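Local coordinates for protein-glutamine gamma-glutamyltransferase (Pagrus major, PDB 1G0D) that probably catalyses the calcium-dependent joining of peptide-bound glutamine to primary amines, cross-linking or aminating proteins, at residues I288-I293 and C333-M339; N176-F180 and C280-C285; R217-A221 and C367-C371; N157-Y163 and I423-S427. All blocks are in the same frame, centred on the assembly; numbering follows the deposited sequence.

Contact 1: I288-I293 and C333-M339; sequences IPTRPI and CWVESWM. With SO4 (sulfate ion), chain B.
Arg291 and Glu336 show how a salt bridge can be laid over a pair of antiparallel strands that the backbone already joins. In the ladder itself, Arg291 and Glu336 form a hydrogen-bonded pair, as do Ile293 and Trp334; just before strand 290-293, Trp338 N donates to Pro289 O at 2.8 Å. Among charged groups, the extended Arg291 chain runs beside that of Glu336 and turns its NE edge to a single carboxylate oxygen: OE1 is 2.9 Å from Arg291 NE and 2.8 Å from Arg291 NH2, both bonds nearly in the guanidinium plane, while the carboxylate is rotated 57° from it. Arg291 NH1 also donates to O4 of a sulfate ion at 3.1 Å; the ion probably comes from the crystallisation liquor. On the other face of the sheet the hydroxyls pair, Ser337 OG giving its proton to Thr290 OG1 (3.1 Å), and Thr290 CG2 rests on Val335 CG1. The apolar end is a CH-pi contact, Ile293 CG1 lying over the five-membered ring of Trp334, whose NE1 is bonded to Tyr440 OH. The pairing joins neighbouring strands in the antiparallel sheet of the papain-like transglutaminase core, and Trp334 packs near the active-site residues His332 and Asp355.

Contact 2: N176-F180 and C280-C285; sequences NYGQF and CTVLRC
The Tyr177 ring is approached in three different ways by one turn of helix. Cys280 SG stands over one of its faces, 4.0 Å from the ring centroid and displaced toward the rim, a sulfur-aromatic contact; Thr281 OG1 comes in at the edge, near CB; and Arg284 NH1 approaches CD2 obliquely at 3.5 Å. The guanidinium of Arg284 in turn has Tyr177 CE2 over one face, with the two planes 61° apart, so this is no parallel stack. The amide of Gln179 is turned almost perpendicular to that guanidinium, at 82°, and its NE2 lies against Arg284 CD. Phe180 carries Gln179 CG over the centre of one ring face.

Between the two segments themselves polar links are few. Thr281 OG1 points at Tyr177 O, but the modelled separation is too short to carry weight. Gln179 CB packs on Cys285 CB at 3.7 Å. Beyond it CG stands between the backbone N and the carbonyl carbon (chi1 57°), and a bend at chi2 lays the amide against Arg284. The polar ends of Gln179 and Arg284 converge on Asn157 O, to which Gln179 NE2 and Arg284 NH1 donate, and Arg284 NH2 continues to Thr290 O. The loop after strand 169-176 thus lies along helix 272-286, whose other neighbours include helices 184-193 and 253-261 and strand 290-298.

Contact 3: R217-A221 and C367-C371; sequences RTITA and CCGPC
Two bends in the Arg217 side chain carry its guanidinium from the helix to Gly369 O. CG leaves anti to the backbone N (chi1 160°), and bends at chi2 and at chi3 (-92°) then swing the NE edge round to the carbonyl. On the strand side Cys367 holds SG between its own backbone N and carbonyl carbon (chi1 75°), which sends the sulfur to the helix, 3.9 Å from Thr220 CG2 and 4.0 Å from Ala221 CB.

The polar grip is side-on, two donors on one acceptor. Arg217 NE meets Gly369 O at 2.9 Å and Arg217 NH1 meets it at 3.1 Å; the oxygen lies close to the guanidinium plane, but both nitrogens reach it from the same face of the peptide. Asp386 OD2 forms a salt bridge with Arg217 NH1 and also accepts from Gly369 N, so a single carboxylate ties the arginine to the glycine it holds. Nearer the helix backbone, Pro370 CD packs on Arg217 CB at 3.5 Å. The Gly369-Pro370 peptide is cis, and Gly369 has a positive phi, together shaping the strand where the arginine binds.

Helix 212-223 is thereby fastened to an outermost strand of the four-stranded catalytic sheet. The next strand in that sheet ends at Asp355 of the active site, against which Cys368 packs, an arrangement belonging to the transglutaminase catalytic core.

Contact 4: N157-Y163 and I423-S427; sequences NEDGVIY and ISTKS
Lys426 lays its chain across Val161, joining two beta-hairpins that run side by side without any direct hydrogen bond between the facing strands. Strand 159-164 pairs with 169-176 and strand 424-426 with 433-435; the facing segments 159-163 and 424-426 run nearly antiparallel, 165° apart, with axes 6.5 Å apart at closest, and side chains and a water lie between them. Followed outward, Lys426 starts with CB 4.1 Å from Val161 O. Its CD then meets the backbone N of Val161 at 3.8 Å and Val161 CG2 at 4.0 Å, the two side chains crossing at about a right angle. CE passes Asp159 O, and a bend at chi4 (-51°) turns NZ back to its own chain, where it donates to Ser427 O just past the strand at 2.7 Å and forms a salt bridge with Glu153. Asn157, whose ND2 also binds Glu153, lies near this ammonium; its OD1 accepts from Asp159 N in an Asx turn that leads into the strand. At the other end Ser424 CB meets the Tyr163 ring obliquely, 3.8 Å from CD2, and the ring presents its edge to Lys426 N. A water lies between the backbones there, accepting from Tyr163 N at 3.3 Å and donating weakly to Ser424 O.

In the fold
From the N terminus, the chain first reaches residues 157-163, whose partner 423-427 comes last, so contact 4 spans the longest loop and encloses the other three. Within it contact 2 begins at 176-180 and contact 3 at 217-221; because contact 2 closes at 280-285 while contact 3 closes only at 367-371, these two cross. Contact 1 opens straight after contact 2 has closed and lies wholly within the span of contact 3. Helix 272-286 and the strand after it link contacts 2 and 1, and Ile219 packs on that helix. Thr425 bonded to Pro292 joins contact 4 to contact 1. Helices, catalytic sheet and paired hairpins are thus tied into one core.

Contact 1: I288-I293 and C333-M339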
loop_
_atom_site.group_PDB
_atom_site.type_symbol
_atom_site.label_atom_id
_atom_site.label_comp_id
_atom_site.label_asym_id
_atom_site.label_seq_id
_atom_site.Cartn_x
_atom_site.Cartn_y
_atom_site.Cartn_z
ATOM N N ILE A 288 -6.527 -12.234 2.214
ATOM C CA ILE A 288 -5.904 -12.383 0.906
ATOM C C ILE A 288 -4.459 -11.945 1.020
ATOM O O ILE A 288 -4.194 -10.822 1.415
ATOM C CB ILE A 288 -6.642 -11.530 -0.168
ATOM C CG1 ILE A 288 -8.132 -11.916 -0.213
ATOM C CG2 ILE A 288 -6.037 -11.753 -1.524
ATOM C CD1 ILE A 288 -8.959 -11.183 -1.286
ATOM N N PRO A 289 -3.504 -12.833 0.709
ATOM C CA PRO A 289 -2.077 -12.491 0.785
ATOM C C PRO A 289 -1.764 -11.198 -0.009
ATOM O O PRO A 289 -2.046 -11.112 -1.216
ATOM C CB PRO A 289 -1.390 -13.721 0.208
ATOM C CG PRO A 289 -2.345 -14.784 0.377
ATOM C CD PRO A 289 -3.703 -14.219 0.281
ATOM N N THR A 290 -1.168 -10.200 0.653
ATOM C CA THR A 290 -0.904 -8.894 0.005
ATOM C C THR A 290 0.417 -8.191 0.401
ATOM O O THR A 290 0.880 -8.273 1.546
ATOM C CB THR A 290 -2.132 -7.944 0.320
ATOM O OG1 THR A 290 -3.339 -8.564 -0.141
ATOM C CG2 THR A 290 -1.997 -6.571 -0.315
ATOM N N ARG A 291 1.042 -7.511 -0.542
ATOM C CA ARG A 291 2.253 -6.758 -0.209
ATOM C C ARG A 291 2.341 -5.472 -1.013
ATOM O O ARG A 291 2.120 -5.464 -2.230
ATOM C CB ARG A 291 3.505 -7.559 -0.483
ATOM C CG ARG A 291 3.510 -8.245 -1.817
ATOM C CD ARG A 291 4.828 -8.921 -2.044
ATOM N NE ARG A 291 4.900 -9.461 -3.385
ATOM C CZ ARG A 291 5.848 -10.279 -3.811
ATOM N NH1 ARG A 291 6.821 -10.661 -2.989
ATOM N NH2 ARG A 291 5.824 -10.702 -5.068
ATOM N N PRO A 292 2.623 -4.350 -0.345
ATOM C CA PRO A 292 2.730 -3.085 -1.073
ATOM C C PRO A 292 3.958 -3.044 -1.948
ATOM O O PRO A 292 5.070 -3.242 -1.439
ATOM C CB PRO A 292 2.820 -2.038 0.031
ATOM C CG PRO A 292 2.290 -2.737 1.225
ATOM C CD PRO A 292 2.772 -4.136 1.098
ATOM N N ILE A 293 3.774 -2.814 -3.254
ATOM C CA ILE A 293 4.945 -2.697 -4.114
ATOM C C ILE A 293 5.126 -1.243 -4.595
ATOM O O ILE A 293 4.141 -0.545 -4.832
ATOM C CB ILE A 293 4.945 -3.686 -5.314
ATOM C CG1 ILE A 293 4.320 -3.043 -6.467
ATOM C CG2 ILE A 293 4.332 -5.038 -5.015
ATOM C CD1 ILE A 293 5.367 -3.029 -7.485
ATOM N N CYS A 333 3.197 3.783 -5.756
ATOM C CA CYS A 333 2.888 2.556 -5.073
ATOM C C CYS A 333 1.540 1.902 -5.410
ATOM O O CYS A 333 0.553 2.566 -5.737
ATOM C CB CYS A 333 2.903 2.818 -3.572
ATOM S SG CYS A 333 4.371 3.530 -2.905
ATOM N N TRP A 334 1.517 0.580 -5.332
ATOM C CA TRP A 334 0.295 -0.183 -5.502
ATOM C C TRP A 334 0.422 -1.439 -4.627
ATOM O O TRP A 334 1.288 -1.548 -3.761
ATOM C CB TRP A 334 -0.014 -0.525 -6.978
ATOM C CG TRP A 334 1.001 -1.332 -7.706
ATOM C CD1 TRP A 334 1.145 -2.691 -7.681
ATOM C CD2 TRP A 334 2.014 -0.840 -8.608
ATOM N NE1 TRP A 334 2.186 -3.075 -8.510
ATOM C CE2 TRP A 334 2.732 -1.958 -9.085
ATOM C CE3 TRP A 334 2.378 0.438 -9.054
ATOM C CZ2 TRP A 334 3.791 -1.835 -9.985
ATOM C CZ3 TRP A 334 3.440 0.556 -9.956
ATOM C CH2 TRP A 334 4.131 -0.579 -10.408
ATOM N N VAL A 335 -0.428 -2.405 -4.866
ATOM C CA VAL A 335 -0.411 -3.581 -4.043
ATOM C C VAL A 335 -0.506 -4.822 -4.914
ATOM O O VAL A 335 -1.073 -4.774 -5.989
ATOM C CB VAL A 335 -1.583 -3.403 -3.073
ATOM C CG1 VAL A 335 -2.619 -4.484 -3.196
ATOM C CG2 VAL A 335 -1.047 -3.219 -1.736
ATOM N N GLU A 336 0.109 -5.917 -4.480
ATOM C CA GLU A 336 0.054 -7.192 -5.204
ATOM C C GLU A 336 -0.729 -8.154 -4.299
ATOM O O GLU A 336 -0.423 -8.240 -3.106
ATOM C CB GLU A 336 1.462 -7.738 -5.397
ATOM C CG GLU A 336 1.928 -7.842 -6.834
ATOM C CD GLU A 336 3.402 -8.127 -6.918
ATOM O OE1 GLU A 336 3.934 -8.889 -6.084
ATOM O OE2 GLU A 336 4.055 -7.579 -7.815
ATOM N N SER A 337 -1.739 -8.850 -4.826
ATOM C CA SER A 337 -2.505 -9.811 -4.012
ATOM C C SER A 337 -2.398 -11.200 -4.631
ATOM O O SER A 337 -2.490 -11.350 -5.832
ATOM C CB SER A 337 -3.993 -9.441 -3.931
ATOM O OG SER A 337 -4.224 -8.349 -3.063
ATOM N N TRP A 338 -2.226 -12.216 -3.804
ATOM C CA TRP A 338 -2.106 -13.590 -4.281
ATOM C C TRP A 338 -3.441 -14.260 -4.418
ATOM O O TRP A 338 -4.202 -14.304 -3.477
ATOM C CB TRP A 338 -1.283 -14.439 -3.315
ATOM C CG TRP A 338 -0.954 -15.786 -3.862
ATOM C CD1 TRP A 338 -1.700 -16.944 -3.753
ATOM C CD2 TRP A 338 0.204 -16.130 -4.638
ATOM N NE1 TRP A 338 -1.063 -17.982 -4.411
ATOM C CE2 TRP A 338 0.109 -17.501 -4.962
ATOM C CE3 TRP A 338 1.320 -15.409 -5.095
ATOM C CZ2 TRP A 338 1.085 -18.155 -5.722
ATOM C CZ3 TRP A 338 2.293 -16.065 -5.851
ATOM C CH2 TRP A 338 2.168 -17.417 -6.155
ATOM N N MET A 339 -3.707 -14.804 -5.593
ATOM C CA MET A 339 -4.945 -15.526 -5.852
ATOM C C MET A 339 -4.845 -16.194 -7.228
ATOM O O MET A 339 -4.054 -15.775 -8.073
ATOM C CB MET A 339 -6.114 -14.570 -5.861
ATOM C CG MET A 339 -6.151 -13.624 -7.054
ATOM S SD MET A 339 -7.380 -12.345 -6.734
ATOM C CE MET A 339 -6.551 -11.362 -5.654
HETATM S S SO4 B . 7.645 -14.043 -4.906
HETATM O O1 SO4 B . 7.111 -13.750 -6.149
HETATM O O2 SO4 B . 6.609 -14.574 -4.103
HETATM O O3 SO4 B . 8.502 -15.102 -5.197
HETATM O O4 SO4 B . 8.386 -12.916 -4.410
#

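Contact 2: N176-F180 and C280-C285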
loop_
_atom_site.group_PDB
_atom_site.type_symbol
_atom_site.label_atom_id
_atom_site.label_comp_id
_atom_site.label_asym_id
_atom_site.label_seq_id
_atom_site.Cartn_x
_atom_site.Cartn_y
_atom_site.Cartn_z
ATOM N N ASN A 176 2.249 0.686 10.094
ATOM C CA ASN A 176 1.562 -0.228 10.978
ATOM C C ASN A 176 0.269 -0.624 10.266
ATOM O O ASN A 176 -0.721 0.123 10.273
ATOM C CB ASN A 176 1.299 0.475 12.320
ATOM C CG ASN A 176 0.374 -0.307 13.246
ATOM O OD1 ASN A 176 0.071 -1.470 13.009
ATOM N ND2 ASN A 176 -0.092 0.347 14.306
ATOM N N TYR A 177 0.269 -1.787 9.622
ATOM C CA TYR A 177 -0.936 -2.213 8.923
ATOM C C TYR A 177 -2.049 -2.454 9.917
ATOM O O TYR A 177 -3.223 -2.320 9.582
ATOM C CB TYR A 177 -0.691 -3.480 8.127
ATOM C CG TYR A 177 0.313 -3.302 7.035
ATOM C CD1 TYR A 177 0.157 -2.324 6.073
ATOM C CD2 TYR A 177 1.449 -4.107 6.982
ATOM C CE1 TYR A 177 1.120 -2.146 5.070
ATOM C CE2 TYR A 177 2.403 -3.948 6.016
ATOM C CZ TYR A 177 2.244 -2.967 5.058
ATOM O OH TYR A 177 3.221 -2.835 4.102
ATOM N N GLY A 178 -1.673 -2.827 11.133
ATOM C CA GLY A 178 -2.649 -3.083 12.185
ATOM C C GLY A 178 -3.913 -3.833 11.797
ATOM O O GLY A 178 -4.970 -3.476 12.282
ATOM N N GLN A 179 -3.845 -4.861 10.943
ATOM C CA GLN A 179 -5.064 -5.582 10.565
ATOM C C GLN A 179 -5.742 -6.359 11.698
ATOM O O GLN A 179 -6.931 -6.693 11.601
ATOM C CB GLN A 179 -4.803 -6.533 9.394
ATOM C CG GLN A 179 -3.726 -7.535 9.639
ATOM C CD GLN A 179 -2.387 -7.049 9.169
ATOM O OE1 GLN A 179 -2.134 -5.829 9.060
ATOM N NE2 GLN A 179 -1.506 -7.992 8.886
ATOM N N PHE A 180 -5.017 -6.625 12.782
ATOM C CA PHE A 180 -5.607 -7.363 13.905
ATOM C C PHE A 180 -5.918 -6.503 15.125
ATOM O O PHE A 180 -6.198 -7.037 16.205
ATOM C CB PHE A 180 -4.705 -8.528 14.310
ATOM C CG PHE A 180 -4.435 -9.477 13.183
ATOM C CD1 PHE A 180 -5.468 -9.862 12.318
ATOM C CD2 PHE A 180 -3.156 -9.936 12.946
ATOM C CE1 PHE A 180 -5.230 -10.678 11.243
ATOM C CE2 PHE A 180 -2.896 -10.755 11.883
ATOM C CZ PHE A 180 -3.935 -11.129 11.021
ATOM N N CYS A 280 -3.667 -2.764 1.686
ATOM C CA CYS A 280 -2.963 -3.885 2.261
ATOM C C CYS A 280 -3.549 -4.304 3.583
ATOM O O CYS A 280 -3.727 -5.477 3.799
ATOM C CB CYS A 280 -1.513 -3.541 2.489
ATOM S SG CYS A 280 -0.483 -4.942 2.879
ATOM N N THR A 281 -3.844 -3.359 4.467
ATOM C CA THR A 281 -4.397 -3.668 5.799
ATOM C C THR A 281 -5.700 -4.433 5.724
ATOM O O THR A 281 -5.939 -5.364 6.480
ATOM C CB THR A 281 -4.697 -2.394 6.603
ATOM O OG1 THR A 281 -3.525 -1.971 7.304
ATOM C CG2 THR A 281 -5.742 -2.653 7.624
ATOM N N VAL A 282 -6.558 -4.019 4.808
ATOM C CA VAL A 282 -7.855 -4.639 4.665
ATOM C C VAL A 282 -7.819 -6.006 3.980
ATOM O O VAL A 282 -8.498 -6.923 4.402
ATOM C CB VAL A 282 -8.841 -3.666 3.891
ATOM C CG1 VAL A 282 -10.187 -4.373 3.623
ATOM C CG2 VAL A 282 -9.065 -2.369 4.722
ATOM N N LEU A 283 -7.046 -6.152 2.920
ATOM C CA LEU A 283 -7.001 -7.431 2.233
ATOM C C LEU A 283 -6.263 -8.449 3.153
ATOM O O LEU A 283 -6.712 -9.588 3.352
ATOM C CB LEU A 283 -6.341 -7.229 0.858
ATOM C CG LEU A 283 -7.149 -6.289 -0.066
ATOM C CD1 LEU A 283 -6.261 -5.773 -1.158
ATOM C CD2 LEU A 283 -8.351 -7.002 -0.670
ATOM N N ARG A 284 -5.156 -8.034 3.758
ATOM C CA ARG A 284 -4.472 -8.925 4.688
ATOM C C ARG A 284 -5.511 -9.345 5.742
ATOM O O ARG A 284 -5.704 -10.515 5.980
ATOM C CB ARG A 284 -3.287 -8.215 5.324
ATOM C CG ARG A 284 -2.035 -8.466 4.554
ATOM C CD ARG A 284 -0.788 -8.023 5.277
ATOM N NE ARG A 284 0.321 -7.915 4.317
ATOM C CZ ARG A 284 1.576 -7.651 4.658
ATOM N NH1 ARG A 284 1.878 -7.466 5.934
ATOM N NH2 ARG A 284 2.541 -7.585 3.742
ATOM N N CYS A 285 -6.228 -8.394 6.335
ATOM C CA CYS A 285 -7.262 -8.730 7.328
ATOM C C CYS A 285 -8.297 -9.732 6.816
ATOM O O CYS A 285 -8.637 -10.656 7.519
ATOM C CB CYS A 285 -8.006 -7.480 7.798
ATOM S SG CYS A 285 -8.998 -7.725 9.308
#

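Contact 3: R217-A221 and C367-C371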
loop_
_atom_site.group_PDB
_atom_site.type_symbol
_atom_site.label_atom_id
_atom_site.label_comp_id
_atom_site.label_asym_id
_atom_site.label_seq_id
_atom_site.Cartn_x
_atom_site.Cartn_y
_atom_site.Cartn_z
ATOM N N ARG A 217 -11.094 -6.462 -6.231
ATOM C CA ARG A 217 -11.449 -5.356 -7.112
ATOM C C ARG A 217 -12.376 -4.360 -6.361
ATOM O O ARG A 217 -12.308 -3.152 -6.574
ATOM C CB ARG A 217 -12.111 -5.899 -8.399
ATOM C CG ARG A 217 -12.942 -4.883 -9.177
ATOM C CD ARG A 217 -12.889 -5.086 -10.708
ATOM N NE ARG A 217 -11.806 -4.283 -11.260
ATOM C CZ ARG A 217 -11.878 -3.460 -12.307
ATOM N NH1 ARG A 217 -10.798 -2.805 -12.677
ATOM N NH2 ARG A 217 -12.981 -3.296 -12.994
ATOM N N THR A 218 -13.231 -4.868 -5.475
ATOM C CA THR A 218 -14.123 -4.008 -4.708
ATOM C C THR A 218 -13.364 -3.190 -3.666
ATOM O O THR A 218 -13.591 -2.011 -3.536
ATOM C CB THR A 218 -15.160 -4.826 -4.005
ATOM O OG1 THR A 218 -15.910 -5.544 -4.985
ATOM C CG2 THR A 218 -16.072 -3.947 -3.201
ATOM N N ILE A 219 -12.464 -3.816 -2.918
ATOM C CA ILE A 219 -11.682 -3.099 -1.916
ATOM C C ILE A 219 -10.816 -2.067 -2.607
ATOM O O ILE A 219 -10.742 -0.932 -2.181
ATOM C CB ILE A 219 -10.768 -4.057 -1.134
ATOM C CG1 ILE A 219 -11.608 -4.939 -0.218
ATOM C CG2 ILE A 219 -9.786 -3.281 -0.304
ATOM C CD1 ILE A 219 -12.542 -4.133 0.676
ATOM N N THR A 220 -10.153 -2.454 -3.685
ATOM C CA THR A 220 -9.302 -1.504 -4.375
ATOM C C THR A 220 -10.082 -0.274 -4.841
ATOM O O THR A 220 -9.571 0.860 -4.845
ATOM C CB THR A 220 -8.657 -2.170 -5.553
ATOM O OG1 THR A 220 -7.785 -3.180 -5.063
ATOM C CG2 THR A 220 -7.824 -1.208 -6.335
ATOM N N ALA A 221 -11.340 -0.497 -5.209
ATOM C CA ALA A 221 -12.186 0.584 -5.694
ATOM C C ALA A 221 -12.674 1.527 -4.596
ATOM O O ALA A 221 -12.803 2.739 -4.819
ATOM C CB ALA A 221 -13.361 -0.001 -6.453
ATOM N N CYS A 367 -9.930 2.757 -10.809
ATOM C CA CYS A 367 -8.863 2.079 -10.083
ATOM C C CYS A 367 -8.363 1.005 -11.058
ATOM O O CYS A 367 -9.017 0.765 -12.098
ATOM C CB CYS A 367 -9.424 1.424 -8.823
ATOM S SG CYS A 367 -10.390 -0.123 -9.128
ATOM N N CYS A 368 -7.226 0.365 -10.734
ATOM C CA CYS A 368 -6.651 -0.690 -11.587
ATOM C C CYS A 368 -6.583 -2.104 -10.993
ATOM O O CYS A 368 -6.336 -2.279 -9.802
ATOM C CB CYS A 368 -5.249 -0.290 -12.036
ATOM S SG CYS A 368 -5.305 0.788 -13.493
ATOM N N GLY A 369 -6.800 -3.106 -11.850
ATOM C CA GLY A 369 -6.722 -4.487 -11.429
ATOM C C GLY A 369 -7.975 -5.090 -10.837
ATOM O O GLY A 369 -8.973 -4.412 -10.708
ATOM N N PRO A 370 -7.928 -6.358 -10.399
ATOM C CA PRO A 370 -6.753 -7.236 -10.394
ATOM C C PRO A 370 -6.192 -7.656 -11.731
ATOM O O PRO A 370 -6.880 -8.268 -12.538
ATOM C CB PRO A 370 -7.219 -8.435 -9.582
ATOM C CG PRO A 370 -8.615 -8.469 -9.800
ATOM C CD PRO A 370 -9.097 -7.055 -9.870
ATOM N N CYS A 371 -4.913 -7.344 -11.939
ATOM C CA CYS A 371 -4.199 -7.674 -13.173
ATOM C C CYS A 371 -3.006 -8.612 -12.934
ATOM O O CYS A 371 -2.112 -8.308 -12.163
ATOM C CB CYS A 371 -3.681 -6.385 -13.856
ATOM S SG CYS A 371 -2.719 -6.758 -15.333
#

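Contact 4: N157-Y163 and I423-S427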
loop_
_atom_site.group_PDB
_atom_site.type_symbol
_atom_site.label_atom_id
_atom_site.label_comp_id
_atom_site.label_asym_id
_atom_site.label_seq_id
_atom_site.Cartn_x
_atom_site.Cartn_y
_atom_site.Cartn_z
ATOM N N ASN A 157 1.825 -10.733 9.110
ATOM C CA ASN A 157 2.627 -9.624 9.608
ATOM C C ASN A 157 1.865 -8.293 9.607
ATOM O O ASN A 157 1.232 -7.924 8.612
ATOM C CB ASN A 157 3.894 -9.490 8.799
ATOM C CG ASN A 157 4.858 -8.573 9.470
ATOM O OD1 ASN A 157 4.463 -7.832 10.371
ATOM N ND2 ASN A 157 6.117 -8.602 9.062
ATOM N N GLU A 158 1.902 -7.576 10.720
ATOM C CA GLU A 158 1.167 -6.312 10.808
ATOM C C GLU A 158 2.039 -5.067 10.625
ATOM O O GLU A 158 1.536 -3.938 10.582
ATOM C CB GLU A 158 0.448 -6.206 12.150
ATOM C CG GLU A 158 -0.788 -7.091 12.329
ATOM C CD GLU A 158 -1.309 -7.059 13.763
ATOM O OE1 GLU A 158 -0.579 -7.518 14.679
ATOM O OE2 GLU A 158 -2.434 -6.560 13.977
ATOM N N ASP A 159 3.343 -5.280 10.514
ATOM C CA ASP A 159 4.289 -4.194 10.354
ATOM C C ASP A 159 4.986 -4.365 9.041
ATOM O O ASP A 159 5.563 -5.411 8.783
ATOM C CB ASP A 159 5.316 -4.240 11.466
ATOM C CG ASP A 159 4.755 -3.787 12.765
ATOM O OD1 ASP A 159 4.446 -2.585 12.839
ATOM O OD2 ASP A 159 4.609 -4.620 13.695
ATOM N N GLY A 160 4.924 -3.341 8.209
ATOM C CA GLY A 160 5.572 -3.410 6.921
ATOM C C GLY A 160 6.517 -2.238 6.721
ATOM O O GLY A 160 6.804 -1.468 7.634
ATOM N N VAL A 161 7.040 -2.139 5.518
ATOM C CA VAL A 161 7.925 -1.071 5.166
ATOM C C VAL A 161 7.516 -0.721 3.746
ATOM O O VAL A 161 7.368 -1.620 2.918
ATOM C CB VAL A 161 9.378 -1.589 5.218
ATOM C CG1 VAL A 161 10.328 -0.568 4.671
ATOM C CG2 VAL A 161 9.736 -1.900 6.648
ATOM N N ILE A 162 7.253 0.552 3.461
ATOM C CA ILE A 162 6.903 0.927 2.089
ATOM C C ILE A 162 8.075 1.756 1.565
ATOM O O ILE A 162 8.523 2.663 2.237
ATOM C CB ILE A 162 5.594 1.737 2.031
ATOM C CG1 ILE A 162 4.481 0.950 2.744
ATOM C CG2 ILE A 162 5.263 2.034 0.597
ATOM C CD1 ILE A 162 3.056 1.404 2.523
ATOM N N TYR A 163 8.608 1.426 0.396
ATOM C CA TYR A 163 9.747 2.179 -0.136
ATOM C C TYR A 163 9.317 3.491 -0.845
ATOM O O TYR A 163 8.220 3.583 -1.450
ATOM C CB TYR A 163 10.590 1.259 -1.042
ATOM C CG TYR A 163 11.173 0.133 -0.231
ATOM C CD1 TYR A 163 12.285 0.340 0.562
ATOM C CD2 TYR A 163 10.487 -1.078 -0.091
ATOM C CE1 TYR A 163 12.683 -0.609 1.489
ATOM C CE2 TYR A 163 10.881 -2.040 0.839
ATOM C CZ TYR A 163 11.972 -1.796 1.629
ATOM O OH TYR A 163 12.343 -2.714 2.582
ATOM N N ILE A 423 11.454 -1.648 -8.841
ATOM C CA ILE A 423 10.244 -2.153 -8.226
ATOM C C ILE A 423 10.677 -2.833 -6.925
ATOM O O ILE A 423 11.501 -3.730 -6.923
ATOM C CB ILE A 423 9.566 -3.116 -9.195
ATOM C CG1 ILE A 423 10.001 -2.748 -10.619
ATOM C CG2 ILE A 423 8.072 -3.058 -9.033
ATOM C CD1 ILE A 423 8.875 -2.381 -11.550
ATOM N N SER A 424 10.125 -2.375 -5.811
ATOM C CA SER A 424 10.512 -2.869 -4.505
ATOM C C SER A 424 9.345 -3.301 -3.651
ATOM O O SER A 424 8.246 -2.768 -3.778
ATOM C CB SER A 424 11.239 -1.754 -3.759
ATOM O OG SER A 424 12.480 -1.453 -4.366
ATOM N N THR A 425 9.607 -4.270 -2.774
ATOM C CA THR A 425 8.628 -4.740 -1.817
ATOM C C THR A 425 9.460 -5.191 -0.624
ATOM O O THR A 425 10.654 -5.443 -0.760
ATOM C CB THR A 425 7.774 -5.891 -2.361
ATOM O OG1 THR A 425 6.641 -6.064 -1.510
ATOM C CG2 THR A 425 8.543 -7.207 -2.383
ATOM N N LYS A 426 8.853 -5.265 0.554
ATOM C CA LYS A 426 9.601 -5.699 1.741
ATOM C C LYS A 426 9.971 -7.186 1.689
ATOM O O LYS A 426 9.231 -8.029 1.180
ATOM C CB LYS A 426 8.806 -5.424 3.038
ATOM C CG LYS A 426 9.499 -5.890 4.335
ATOM C CD LYS A 426 8.670 -5.612 5.577
ATOM C CE LYS A 426 9.107 -6.468 6.764
ATOM N NZ LYS A 426 9.182 -7.908 6.388
ATOM N N SER A 427 11.132 -7.478 2.251
ATOM C CA SER A 427 11.640 -8.813 2.311
ATOM C C SER A 427 10.930 -9.652 3.371
ATOM O O SER A 427 10.578 -9.166 4.440
ATOM C CB SER A 427 13.103 -8.755 2.648
ATOM O OG SER A 427 13.526 -10.070 2.903
HETATM O O HOH W 1 6.931 -0.870 -1.187
#